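Local coordinates for DUF1116 domain-containing protein (Enterococcus faecalis, PDB 3CLQ) that is of unknown function but belongs to the AllG family, consistent with a role as an oxamate carbamoyltransferase subunit, at residues R177-Q182 / T199-A204; E189-N194 / A308-Y313; A319-P324 / V355-L360; S341-E346 / T377-V382; K350-V355 / M363-G368. All coordinates share one frame; numbering follows the deposited sequence.

Contact 1 of 5, residues R177-Q182 / T199-A204; sequences RLMLSQ and TLLVQA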
# COMPACT_ATOMS: atom_id res chain seq x y z
N ARG B 177 9.53 -10.33 -6.46
CA ARG B 177 8.31 -10.66 -7.17
C ARG B 177 7.15 -10.75 -6.19
O ARG B 177 6.04 -10.39 -6.52
CB ARG B 177 8.42 -11.95 -7.97
CG ARG B 177 7.27 -12.13 -8.93
CD ARG B 177 7.31 -13.49 -9.57
NE ARG B 177 7.03 -14.55 -8.59
CZ ARG B 177 7.14 -15.85 -8.84
NH1 ARG B 177 7.52 -16.28 -10.04
NH2 ARG B 177 6.85 -16.72 -7.90
N LEU B 178 7.41 -11.22 -4.99
CA LEU B 178 6.36 -11.19 -3.99
C LEU B 178 5.95 -9.75 -3.68
O LEU B 178 4.76 -9.43 -3.68
CB LEU B 178 6.80 -11.90 -2.71
CG LEU B 178 5.79 -11.91 -1.55
CD1 LEU B 178 4.51 -12.68 -1.88
CD2 LEU B 178 6.44 -12.45 -0.28
N MSE B 179 6.92 -8.87 -3.43
CA MSE B 179 6.58 -7.53 -2.99
C MSE B 179 5.84 -6.78 -4.09
O MSE B 179 4.89 -6.04 -3.85
CB MSE B 179 7.83 -6.77 -2.54
CG MSE B 179 7.52 -5.51 -1.78
SE MSE B 179 9.13 -4.74 -0.91
CE MSE B 179 9.24 -5.93 0.66
N LEU B 180 6.24 -7.04 -5.31
CA LEU B 180 5.62 -6.44 -6.44
C LEU B 180 4.24 -7.01 -6.56
O LEU B 180 3.31 -6.31 -6.75
CB LEU B 180 6.45 -6.77 -7.65
CG LEU B 180 5.93 -6.24 -8.95
CD1 LEU B 180 7.05 -5.78 -9.75
CD2 LEU B 180 5.22 -7.29 -9.65
N SER B 181 4.14 -8.31 -6.42
CA SER B 181 2.87 -8.99 -6.20
C SER B 181 1.90 -8.17 -5.36
O SER B 181 0.77 -7.93 -5.76
CB SER B 181 3.14 -10.29 -5.43
OG SER B 181 2.51 -11.41 -6.03
N GLN B 182 2.36 -7.74 -4.18
CA GLN B 182 1.53 -7.08 -3.18
C GLN B 182 1.27 -5.61 -3.51
O GLN B 182 0.18 -5.08 -3.27
CB GLN B 182 2.20 -7.17 -1.81
CG GLN B 182 2.45 -8.58 -1.35
CD GLN B 182 3.36 -8.63 -0.17
OE1 GLN B 182 3.86 -7.61 0.26
NE2 GLN B 182 3.60 -9.84 0.37
N THR B 199 6.81 2.04 0.35
CA THR B 199 6.50 1.87 1.76
C THR B 199 6.70 0.43 2.23
O THR B 199 6.99 0.19 3.39
CB THR B 199 5.07 2.33 2.01
OG1 THR B 199 4.92 3.59 1.36
CG2 THR B 199 4.78 2.49 3.47
N LEU B 200 6.54 -0.54 1.34
CA LEU B 200 6.77 -1.92 1.72
C LEU B 200 8.25 -2.21 1.83
O LEU B 200 8.67 -3.06 2.61
CB LEU B 200 6.14 -2.91 0.73
CG LEU B 200 4.63 -3.11 0.80
CD1 LEU B 200 4.17 -3.80 -0.50
CD2 LEU B 200 4.14 -3.87 2.05
N LEU B 201 9.05 -1.50 1.04
CA LEU B 201 10.47 -1.73 0.99
C LEU B 201 11.16 -1.07 2.18
O LEU B 201 12.01 -1.70 2.80
CB LEU B 201 11.03 -1.17 -0.30
CG LEU B 201 12.10 -1.95 -1.05
CD1 LEU B 201 13.04 -1.00 -1.79
CD2 LEU B 201 12.85 -2.78 -0.10
N VAL B 202 10.82 0.17 2.50
CA VAL B 202 11.58 0.85 3.55
C VAL B 202 11.28 0.15 4.86
O VAL B 202 12.11 0.12 5.76
CB VAL B 202 11.30 2.40 3.68
CG1 VAL B 202 10.87 3.04 2.36
CG2 VAL B 202 10.28 2.70 4.78
N GLN B 203 10.10 -0.43 4.95
CA GLN B 203 9.71 -1.17 6.12
C GLN B 203 10.47 -2.51 6.27
O GLN B 203 10.86 -2.91 7.36
CB GLN B 203 8.21 -1.42 6.10
CG GLN B 203 7.73 -2.09 7.35
CD GLN B 203 6.36 -2.67 7.22
OE1 GLN B 203 5.85 -2.90 6.10
NE2 GLN B 203 5.72 -2.92 8.36
N ALA B 204 10.65 -3.23 5.17
CA ALA B 204 11.40 -4.47 5.23
C ALA B 204 12.88 -4.18 5.53
O ALA B 204 13.54 -4.97 6.20
CB ALA B 204 11.24 -5.24 3.94

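Contact 2 of 5, residues E189-N194 / A308-Y313; sequences ECHNRN and AITETY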
# COMPACT_ATOMS: atom_id res chain seq x y z
N GLU B 189 1.39 0.48 -9.91
CA GLU B 189 1.60 -0.19 -11.17
C GLU B 189 3.09 -0.29 -11.42
O GLU B 189 3.53 -0.79 -12.46
CB GLU B 189 0.88 0.52 -12.32
CG GLU B 189 0.89 2.03 -12.24
CD GLU B 189 2.27 2.62 -12.47
OE1 GLU B 189 3.10 2.57 -11.54
OE2 GLU B 189 2.54 3.14 -13.57
N CYS B 190 3.86 0.20 -10.45
CA CYS B 190 5.32 0.03 -10.42
C CYS B 190 6.10 0.74 -11.52
O CYS B 190 7.21 0.36 -11.83
CB CYS B 190 5.71 -1.46 -10.32
SG CYS B 190 5.17 -2.30 -8.76
N HIS B 191 5.53 1.78 -12.11
CA HIS B 191 6.25 2.65 -13.01
C HIS B 191 6.03 4.08 -12.51
O HIS B 191 6.95 4.70 -11.96
CB HIS B 191 5.70 2.49 -14.43
CG HIS B 191 6.53 3.15 -15.48
ND1 HIS B 191 6.70 2.60 -16.74
CD2 HIS B 191 7.21 4.32 -15.48
CE1 HIS B 191 7.46 3.40 -17.46
NE2 HIS B 191 7.79 4.45 -16.73
N ASN B 192 4.80 4.58 -12.66
CA ASN B 192 4.45 5.95 -12.28
C ASN B 192 4.03 6.13 -10.82
O ASN B 192 4.38 7.12 -10.18
CB ASN B 192 3.33 6.44 -13.18
CG ASN B 192 3.74 6.44 -14.64
OD1 ASN B 192 4.55 7.28 -15.06
ND2 ASN B 192 3.18 5.49 -15.44
N ARG B 193 3.26 5.17 -10.29
CA ARG B 193 2.84 5.22 -8.90
C ARG B 193 3.53 4.08 -8.14
O ARG B 193 3.33 2.90 -8.45
CB ARG B 193 1.30 5.20 -8.79
CG ARG B 193 0.74 4.49 -7.57
CD ARG B 193 -0.74 4.75 -7.30
NE ARG B 193 -0.90 6.06 -6.71
CZ ARG B 193 -1.35 6.33 -5.48
NH1 ARG B 193 -1.73 5.38 -4.67
NH2 ARG B 193 -1.43 7.59 -5.09
N ASN B 194 4.37 4.44 -7.16
CA ASN B 194 5.25 3.49 -6.49
C ASN B 194 5.13 3.55 -4.98
O ASN B 194 5.96 2.98 -4.26
CB ASN B 194 6.73 3.74 -6.88
CG ASN B 194 7.06 3.29 -8.29
OD1 ASN B 194 6.85 2.12 -8.64
ND2 ASN B 194 7.57 4.21 -9.11
N ALA B 308 10.82 1.43 -19.10
CA ALA B 308 9.83 0.78 -19.94
C ALA B 308 10.02 -0.73 -19.89
O ALA B 308 9.29 -1.47 -20.54
CB ALA B 308 9.94 1.28 -21.37
N ILE B 309 11.00 -1.19 -19.12
CA ILE B 309 11.24 -2.61 -18.99
C ILE B 309 10.05 -3.15 -18.20
O ILE B 309 9.65 -4.31 -18.29
CB ILE B 309 12.56 -2.89 -18.24
CG1 ILE B 309 12.91 -4.37 -18.30
CG2 ILE B 309 12.51 -2.36 -16.79
CD1 ILE B 309 13.60 -4.75 -19.58
N THR B 310 9.51 -2.25 -17.42
CA THR B 310 8.34 -2.46 -16.63
C THR B 310 7.12 -2.94 -17.46
O THR B 310 6.53 -3.98 -17.19
CB THR B 310 8.10 -1.12 -15.89
OG1 THR B 310 8.94 -1.09 -14.72
CG2 THR B 310 6.69 -0.93 -15.53
N GLU B 311 6.73 -2.19 -18.48
CA GLU B 311 5.70 -2.69 -19.36
C GLU B 311 6.18 -3.87 -20.19
O GLU B 311 5.36 -4.69 -20.62
CB GLU B 311 5.15 -1.57 -20.24
CG GLU B 311 5.87 -0.27 -20.00
CD GLU B 311 5.03 0.73 -19.22
OE1 GLU B 311 3.79 0.68 -19.35
OE2 GLU B 311 5.60 1.58 -18.50
N THR B 312 7.50 -3.98 -20.40
CA THR B 312 8.03 -5.16 -21.11
C THR B 312 7.74 -6.41 -20.29
O THR B 312 7.57 -7.47 -20.87
CB THR B 312 9.56 -5.14 -21.40
OG1 THR B 312 9.91 -4.01 -22.20
CG2 THR B 312 9.97 -6.38 -22.18
N TYR B 313 7.68 -6.26 -18.96
CA TYR B 313 7.45 -7.33 -18.00
C TYR B 313 5.97 -7.66 -17.80
O TYR B 313 5.61 -8.79 -17.50
CB TYR B 313 8.04 -6.94 -16.63
CG TYR B 313 7.83 -8.01 -15.55
CD1 TYR B 313 8.57 -9.18 -15.53
CD2 TYR B 313 6.87 -7.84 -14.56
CE1 TYR B 313 8.37 -10.15 -14.56
CE2 TYR B 313 6.66 -8.79 -13.59
CZ TYR B 313 7.40 -9.94 -13.58
OH TYR B 313 7.20 -10.88 -12.58

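Contact 3 of 5, residues A319-P324 / V355-L360; sequences AMAAAP and VTIPVL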
# COMPACT_ATOMS: atom_id res chain seq x y z
N ALA B 319 -0.25 -2.60 -16.67
CA ALA B 319 -1.05 -2.85 -15.47
C ALA B 319 -1.93 -1.67 -15.13
O ALA B 319 -2.61 -1.70 -14.14
CB ALA B 319 -0.19 -3.22 -14.29
N MSE B 320 -1.89 -0.64 -15.95
CA MSE B 320 -2.74 0.53 -15.76
C MSE B 320 -3.94 0.28 -14.85
O MSE B 320 -4.12 0.97 -13.86
CB MSE B 320 -3.23 0.97 -17.13
CG MSE B 320 -3.17 2.45 -17.40
SE MSE B 320 -3.78 2.79 -19.23
CE MSE B 320 -4.37 4.64 -18.90
N ALA B 321 -4.75 -0.73 -15.17
CA ALA B 321 -6.01 -0.98 -14.46
C ALA B 321 -5.89 -1.09 -12.95
O ALA B 321 -6.84 -0.82 -12.23
CB ALA B 321 -6.67 -2.23 -14.99
N ALA B 322 -4.73 -1.51 -12.47
CA ALA B 322 -4.49 -1.76 -11.05
C ALA B 322 -4.35 -0.47 -10.26
O ALA B 322 -4.38 -0.49 -9.03
CB ALA B 322 -3.25 -2.58 -10.88
N ALA B 323 -4.23 0.65 -10.96
CA ALA B 323 -3.81 1.87 -10.32
C ALA B 323 -4.69 3.03 -10.72
O ALA B 323 -4.20 4.00 -11.33
CB ALA B 323 -2.39 2.16 -10.74
N PRO B 324 -5.99 2.95 -10.39
CA PRO B 324 -6.87 4.03 -10.75
C PRO B 324 -6.42 5.35 -10.15
O PRO B 324 -6.81 6.39 -10.62
CB PRO B 324 -8.23 3.59 -10.18
CG PRO B 324 -7.92 2.62 -9.15
CD PRO B 324 -6.71 1.89 -9.67
N VAL B 355 1.31 -12.80 -10.50
CA VAL B 355 1.15 -11.35 -10.36
C VAL B 355 -0.15 -10.92 -11.05
O VAL B 355 -0.27 -10.97 -12.28
CB VAL B 355 2.33 -10.60 -11.01
CG1 VAL B 355 2.21 -9.09 -10.81
CG2 VAL B 355 3.62 -11.12 -10.48
N THR B 356 -1.13 -10.50 -10.26
CA THR B 356 -2.46 -10.36 -10.79
C THR B 356 -3.10 -8.99 -10.51
O THR B 356 -2.68 -8.28 -9.61
CB THR B 356 -3.34 -11.49 -10.21
OG1 THR B 356 -3.33 -11.40 -8.79
CG2 THR B 356 -2.79 -12.87 -10.62
N ILE B 357 -4.13 -8.63 -11.27
CA ILE B 357 -4.84 -7.36 -11.10
C ILE B 357 -6.25 -7.55 -10.58
O ILE B 357 -7.13 -8.01 -11.30
CB ILE B 357 -4.96 -6.62 -12.42
CG1 ILE B 357 -3.58 -6.44 -13.08
CG2 ILE B 357 -5.65 -5.28 -12.21
CD1 ILE B 357 -3.69 -6.22 -14.55
N PRO B 358 -6.49 -7.16 -9.33
CA PRO B 358 -7.74 -7.43 -8.65
C PRO B 358 -8.97 -6.95 -9.44
O PRO B 358 -9.88 -7.75 -9.73
CB PRO B 358 -7.60 -6.63 -7.36
CG PRO B 358 -6.14 -6.64 -7.12
CD PRO B 358 -5.56 -6.42 -8.47
N VAL B 359 -9.01 -5.68 -9.79
CA VAL B 359 -10.22 -5.17 -10.43
C VAL B 359 -10.59 -5.95 -11.71
O VAL B 359 -11.75 -6.02 -12.07
CB VAL B 359 -10.16 -3.64 -10.68
CG1 VAL B 359 -9.24 -3.32 -11.83
CG2 VAL B 359 -11.57 -3.08 -10.90
N LEU B 360 -9.61 -6.54 -12.39
CA LEU B 360 -9.91 -7.41 -13.54
C LEU B 360 -10.04 -8.88 -13.11
O LEU B 360 -9.42 -9.77 -13.72
CB LEU B 360 -8.84 -7.27 -14.61
CG LEU B 360 -9.01 -6.20 -15.69
CD1 LEU B 360 -10.22 -5.26 -15.45
CD2 LEU B 360 -7.74 -5.41 -15.90

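Contact 4 of 5, residues S341-E346 / T377-V382; sequences SKEMLE and TGMLPV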
# COMPACT_ATOMS: atom_id res chain seq x y z
N SER B 341 -5.40 -2.66 -20.23
CA SER B 341 -4.81 -3.84 -19.63
C SER B 341 -5.40 -5.09 -20.26
O SER B 341 -4.66 -6.04 -20.51
CB SER B 341 -5.02 -3.83 -18.12
OG SER B 341 -4.11 -2.95 -17.50
N LYS B 342 -6.72 -5.09 -20.51
CA LYS B 342 -7.38 -6.16 -21.26
C LYS B 342 -6.80 -6.26 -22.67
O LYS B 342 -6.43 -7.33 -23.12
CB LYS B 342 -8.87 -5.93 -21.40
CG LYS B 342 -9.72 -6.28 -20.20
CD LYS B 342 -11.20 -5.97 -20.55
CE LYS B 342 -12.14 -6.05 -19.33
NZ LYS B 342 -12.11 -4.83 -18.44
N GLU B 343 -6.76 -5.13 -23.36
CA GLU B 343 -6.24 -5.09 -24.71
C GLU B 343 -4.86 -5.73 -24.83
O GLU B 343 -4.62 -6.54 -25.72
CB GLU B 343 -6.15 -3.65 -25.20
CG GLU B 343 -7.47 -2.99 -25.53
CD GLU B 343 -7.27 -1.70 -26.32
OE1 GLU B 343 -6.23 -1.61 -27.03
OE2 GLU B 343 -8.14 -0.79 -26.25
N MSE B 344 -3.96 -5.35 -23.91
CA MSE B 344 -2.56 -5.75 -23.99
C MSE B 344 -2.32 -7.25 -24.18
O MSE B 344 -1.22 -7.67 -24.54
CB MSE B 344 -1.78 -5.23 -22.76
CG MSE B 344 -1.13 -3.85 -22.88
SE MSE B 344 -0.73 -3.15 -24.70
CE MSE B 344 -2.35 -2.07 -24.97
N LEU B 345 -3.35 -8.05 -23.92
CA LEU B 345 -3.30 -9.51 -23.99
C LEU B 345 -3.15 -10.05 -25.41
O LEU B 345 -2.71 -11.18 -25.61
CB LEU B 345 -4.59 -10.10 -23.42
CG LEU B 345 -4.85 -10.11 -21.92
CD1 LEU B 345 -6.28 -10.55 -21.63
CD2 LEU B 345 -3.87 -11.03 -21.21
N GLU B 346 -3.55 -9.25 -26.40
CA GLU B 346 -3.50 -9.69 -27.79
C GLU B 346 -2.10 -9.54 -28.31
O GLU B 346 -1.72 -10.12 -29.32
CB GLU B 346 -4.45 -8.85 -28.62
CG GLU B 346 -5.86 -8.82 -28.08
CD GLU B 346 -6.69 -7.80 -28.80
OE1 GLU B 346 -6.24 -7.27 -29.84
OE2 GLU B 346 -7.81 -7.51 -28.32
N THR B 377 -1.94 -7.40 -35.51
CA THR B 377 -3.04 -6.66 -34.93
C THR B 377 -2.98 -5.21 -35.35
O THR B 377 -4.00 -4.53 -35.47
CB THR B 377 -2.93 -6.65 -33.41
OG1 THR B 377 -1.65 -6.11 -33.05
CG2 THR B 377 -3.05 -8.06 -32.85
N GLY B 378 -1.75 -4.73 -35.54
CA GLY B 378 -1.49 -3.31 -35.71
C GLY B 378 -1.36 -2.56 -34.39
O GLY B 378 -1.03 -1.38 -34.37
N MSE B 379 -1.61 -3.24 -33.28
CA MSE B 379 -1.65 -2.61 -31.97
C MSE B 379 -0.28 -2.54 -31.29
O MSE B 379 0.38 -3.57 -31.10
CB MSE B 379 -2.62 -3.40 -31.10
CG MSE B 379 -2.83 -2.84 -29.74
SE MSE B 379 -3.95 -4.08 -28.70
CE MSE B 379 -2.62 -4.73 -27.47
N LEU B 380 0.14 -1.34 -30.90
CA LEU B 380 1.44 -1.17 -30.22
C LEU B 380 1.37 -1.23 -28.69
O LEU B 380 0.34 -0.89 -28.09
CB LEU B 380 2.09 0.16 -30.63
CG LEU B 380 2.90 0.30 -31.92
CD1 LEU B 380 2.50 -0.71 -33.00
CD2 LEU B 380 2.80 1.74 -32.45
N PRO B 381 2.47 -1.66 -28.04
CA PRO B 381 2.57 -1.53 -26.60
C PRO B 381 2.24 -0.11 -26.15
O PRO B 381 2.69 0.86 -26.74
CB PRO B 381 4.05 -1.79 -26.35
CG PRO B 381 4.40 -2.75 -27.38
CD PRO B 381 3.66 -2.30 -28.61
N VAL B 382 1.42 -0.00 -25.12
CA VAL B 382 1.12 1.28 -24.53
C VAL B 382 2.05 1.43 -23.36
O VAL B 382 2.17 0.53 -22.55
CB VAL B 382 -0.31 1.30 -23.98
CG1 VAL B 382 -0.39 0.52 -22.65
CG2 VAL B 382 -0.77 2.71 -23.79

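Contact 5 of 5, residues K350-V355 / M363-G368; sequences KENPNV and MGIPTG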
# COMPACT_ATOMS: atom_id res chain seq x y z
N LYS B 350 1.10 -14.94 -22.62
CA LYS B 350 0.12 -15.46 -21.64
C LYS B 350 0.14 -14.62 -20.37
O LYS B 350 1.03 -13.79 -20.21
CB LYS B 350 0.34 -16.95 -21.29
CG LYS B 350 1.62 -17.25 -20.52
CD LYS B 350 1.68 -18.71 -20.04
CE LYS B 350 1.90 -19.69 -21.19
NZ LYS B 350 2.22 -21.05 -20.68
N GLU B 351 -0.84 -14.82 -19.49
CA GLU B 351 -0.93 -14.11 -18.20
C GLU B 351 0.05 -14.70 -17.19
O GLU B 351 0.18 -15.90 -17.06
CB GLU B 351 -2.34 -14.21 -17.58
CG GLU B 351 -3.49 -13.86 -18.51
CD GLU B 351 -4.87 -14.00 -17.83
OE1 GLU B 351 -4.94 -14.19 -16.59
OE2 GLU B 351 -5.90 -13.91 -18.55
N ASN B 352 0.74 -13.84 -16.45
CA ASN B 352 1.53 -14.30 -15.32
C ASN B 352 0.62 -14.57 -14.10
O ASN B 352 0.11 -13.63 -13.50
CB ASN B 352 2.55 -13.22 -14.98
CG ASN B 352 3.45 -13.62 -13.86
OD1 ASN B 352 3.22 -14.64 -13.20
ND2 ASN B 352 4.49 -12.83 -13.63
N PRO B 353 0.44 -15.84 -13.72
CA PRO B 353 -0.47 -16.11 -12.57
C PRO B 353 0.06 -15.63 -11.20
O PRO B 353 -0.72 -15.43 -10.26
CB PRO B 353 -0.63 -17.64 -12.60
CG PRO B 353 0.59 -18.15 -13.28
CD PRO B 353 1.01 -17.08 -14.29
N ASN B 354 1.37 -15.43 -11.09
CA ASN B 354 2.00 -15.03 -9.85
C ASN B 354 1.85 -13.55 -9.54
O ASN B 354 2.25 -13.09 -8.47
CB ASN B 354 3.49 -15.36 -9.92
CG ASN B 354 3.75 -16.85 -9.98
OD1 ASN B 354 3.35 -17.58 -9.09
ND2 ASN B 354 4.41 -17.31 -11.04
N VAL B 355 1.31 -12.80 -10.50
CA VAL B 355 1.15 -11.35 -10.36
C VAL B 355 -0.15 -10.92 -11.05
O VAL B 355 -0.27 -10.97 -12.28
CB VAL B 355 2.33 -10.60 -11.01
CG1 VAL B 355 2.21 -9.09 -10.81
CG2 VAL B 355 3.62 -11.12 -10.48
N MSE B 363 -6.90 -11.27 -13.21
CA MSE B 363 -6.17 -11.79 -14.35
C MSE B 363 -4.69 -11.56 -14.10
O MSE B 363 -4.32 -10.62 -13.43
CB MSE B 363 -6.64 -11.18 -15.69
CG MSE B 363 -6.21 -9.76 -15.92
SE MSE B 363 -6.21 -9.12 -17.80
CE MSE B 363 -4.84 -7.75 -17.67
N GLY B 364 -3.85 -12.46 -14.60
CA GLY B 364 -2.42 -12.29 -14.48
C GLY B 364 -2.00 -11.17 -15.42
O GLY B 364 -2.59 -10.98 -16.48
N ILE B 365 -1.00 -10.41 -15.03
CA ILE B 365 -0.52 -9.36 -15.90
C ILE B 365 -0.16 -9.94 -17.28
O ILE B 365 0.19 -11.11 -17.38
CB ILE B 365 0.65 -8.68 -15.28
CG1 ILE B 365 1.68 -9.72 -14.83
CG2 ILE B 365 0.18 -7.91 -14.09
CD1 ILE B 365 3.05 -9.14 -14.50
N PRO B 366 -0.27 -9.12 -18.35
CA PRO B 366 -0.02 -9.65 -19.69
C PRO B 366 1.45 -9.71 -19.99
O PRO B 366 2.12 -8.67 -20.04
CB PRO B 366 -0.71 -8.66 -20.61
CG PRO B 366 -0.90 -7.40 -19.80
CD PRO B 366 -0.60 -7.68 -18.36
N THR B 367 1.96 -10.92 -20.19
CA THR B 367 3.40 -11.14 -20.32
C THR B 367 3.84 -11.64 -21.69
O THR B 367 3.22 -12.55 -22.25
CB THR B 367 3.85 -12.22 -19.35
OG1 THR B 367 2.94 -12.28 -18.26
CG2 THR B 367 5.23 -11.93 -18.85
N GLY B 368 4.94 -11.08 -22.19
CA GLY B 368 5.60 -11.59 -23.37
C GLY B 368 5.05 -10.94 -24.62
O GLY B 368 4.35 -11.58 -25.41

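Contact 1 of 5, residues R177-Q182 / T199-A204
Met179, a selenomethionine, carries much of this contact by reaching from helix 176-183 onto the flank of Leu200, Leu201 and Ala204 in helix 195-210. CB starts the chain toward the opposing helix, and with CG anti to the backbone N (chi1 -166°) the next atoms run straight across the gap. Met179 CG settles against Leu200 CB at 3.9 Å. Met179 SE then lies over the backbone of the next residue, 3.8 Å from Leu201 CA. A bend at the last torsion (chi3 -79°) turns the terminal methyl along the helix, where Met179 CE sits 3.5 Å from Leu200 O and 3.9 Å from Ala204 CB. Leu200 comes the other way: the two side chains run antiparallel alongside one another, which takes Leu200 CD1 to Gln182 OE1 at 3.9 Å, a van der Waals touch. The covering is completed by Trp237 of helix 234-247 and Ile174, both of which pack on Met179. Helix 195-210 also meets the second subunit, Thr199 packing on Thr199 of that chain. With segment axes 10.9 Å apart and inclined at 136°, this is an obliquely crossed helix pair bridged chiefly by Met179 and Leu200.

Contact 2 of 5, residues E189-N194 / A308-Y313
His191 and Glu311 meet at the tight end of the contact, where the ring approaches the carboxylate with its ND1 edge. The modelled His191 ND1 to Glu311 OE2 distance of 2.3 Å is too short to trust, so the hydrogen bond it suggests is doubtful in detail. The two planes are inclined by 59°, and Glu311 OE1 is held separately by the backbone N of Gly317. Beside this pair, Thr310 CG2 packs on His191 CB at 3.7 Å; having CG anti to the backbone N (chi1 -169°) carries the ring on past the methyl toward Glu311. Glu189 belongs to the same tight, buried half: Glu189 OE1 accepts from His191 N at 2.6 Å and from Arg193 N at 2.9 Å, the donors coming from opposite faces of the carboxylate plane, while Glu189 OE2 takes Asn192 N at 2.8 Å. The open side is that of the partly exposed Asn192 and Arg193, which do not touch 308-313; Arg193 packs on Met186 of the second subunit. Around the buried part, Cys190 touches helix 176-183 and Trp237 of helix 234-247, Tyr313 leans on Arg177 and Ala244, and His191, Ala308 and Glu311 all border strand 383-388.

Contact 3 of 5, residues A319-P324 / V355-L360
Ala321 and Ala322 face Ile357, Val359 and Leu360 in a contact made of small methyl groups against branched side chains. The apolar pairs form the larger part. Ala321 CB meets Leu360 CD2 at 3.5 Å, the nearest of the side-chain approaches, and Val359 CG1 at 4.2 Å. Ala322 CB rests on Ile357 CG2 at 3.8 Å, and the same branch touches Ala321 CB at 4.3 Å, so one methyl of Ile357 serves both alanines. Its delta methyl goes elsewhere: with CG1 anti to the carbonyl carbon (chi1 -54°), Ile357 CD1 reaches Ala319 CA at 4.4 Å.

A second kind of contact sets a methyl against a backbone carbonyl. Val359 CG1 lies 3.5 Å from Ala321 O; its place between its own N and carbonyl carbon (chi1 75°) turns it onto that oxygen.

Polar bonds hold the 319-324 segment in shape. The short turn of 3-10 helix closes on itself through Ala322 N to Ala319 O at 2.7 Å and Ala323 N to Met320 O at 2.9 Å, a curl consistent with Ala321 CB facing 355-360 and Ala322 CB lying beside it. Ala321 N is taken up by Ser341 OG of helix 334-343.

In the fold, the 319-324 segment packs on helix 334-343, where Leu338 meets Ala321, and on Leu184, which touches Ala319 and Ala322. Strand 356-357 is bonded on to strand 363-369, Thr356 OG1 is hydrogen-bonded to His185 NE2, and Pro324 and Pro358 each pack on the other's counterpart in the second subunit.

Contact 4 of 5, residues S341-E346 / T377-V382
Two selenomethionines meet methyl to methyl here, Met344 CE lying 3.7 Å from Met379 CE, and Met379 CE comes closer still to a backbone atom, 3.2 Å from Glu343 O. The setting is the C-terminal part of helix 334-343 and the helix-like residues that follow, packed against a loop that opens with an ST turn, in which Met379 N donates to Thr377 OG1 at 2.9 Å with a nearly straight N-H...O angle of 161°. That hydroxyl also bonds Lys373 O in the preceding helix. Gly378, between Thr377 and Met379, is the first residue past helix 371-377 to leave helical angles, with a positive phi.

Met379 does most of the touching. Its chain runs out extended as far as SE and bends only at the last torsion (chi3 109°), laying the methyl across the carbonyl of Glu343 and alongside Met344. The selenium of Met379 is flanked by two acidic groups, with Glu343 OE1 at 3.8 Å and Glu346 OE1 at 4.1 Å; Glu343 approaches obliquely and Glu346 at about a right angle. These are van der Waals contacts of a polarisable atom with carboxylate oxygens.

Farther along, Met344 bends about its CG-SE bond (chi3 96°), which turns CE toward Met379 CE and Val382; Pro366 of strand 363-369 and Phe318 also pack on this residue. It crosses Val382 at about a right angle, with Met344 CE 4.0 Å from Val382 CG1 and Met344 SE 3.8 Å from Val382 N.

Contact 5 of 5, residues K350-V355 / M363-G368
Asn352 and Ile365 run alongside each other in the same sense from an antiparallel ribbon, strand 348-352 against strand 363-369, the latter being the middle one of a three-stranded sheet. Asn352 CB is 3.6 Å from Ile365 CG1, Asn352 N bonds Ile365 O at 2.9 Å, and Lys350 and Thr367 occupy the same face as this pair. Lys350 with Thr367 is a hydrogen-bonded pair, Lys350 N to Thr367 O at 3.2 Å and the reverse bond, Thr367 N to Lys350 O, at 3.0 Å; the lysine's NZ pairs with Glu15 in helix 6-23.

On the other face, beside Pro366, Glu351 runs out extended and crosses Met363 at about a right angle. Its carboxylate accepts one backbone bond, Gly364 N reaching Glu351 OE1 at 2.9 Å from 44° above the carboxylate plane. Gly364, with only hydrogens on CA, lets Asn352 O come close.

Beyond Asn352 the chain makes a type I turn to Val355, in which Asn352 OD1 accepts from Asn354 N at 2.9 Å, an Asx turn. The turn brings Val355 obliquely against the end of Ile365, Val355 CG1 to Ile365 CD1 at 3.8 Å. Between the two backbones, Ile365 N bonds Val355 O at 2.9 Å, nearly along the carbonyl axis, with an N-H...O angle of 163°.

In the fold
Contact 2 is the deepest, its centre about 7 Å from the centre of the chain; the other four centres lie about 17 to 20 Å out. Even so, contacts 3 and 5 are buried like contact 2, whereas contacts 1 and 4 are only partly so. Contact 2 alone of the five contains a histidine, His191 facing Glu311. Contacts 1 and 3 are apolar, contact 4 adds carboxylates beside a selenomethionine, and only contact 5 is built on strand-to-strand backbone bonds. Contacts 3 and 5 share Val355 and the sheet of strand 363-369. Val355 also meets Leu180 of contact 1, while Tyr313 links contact 2 to contact 5. Met344 and Leu345 of contact 4 pack on Pro366 of contact 5.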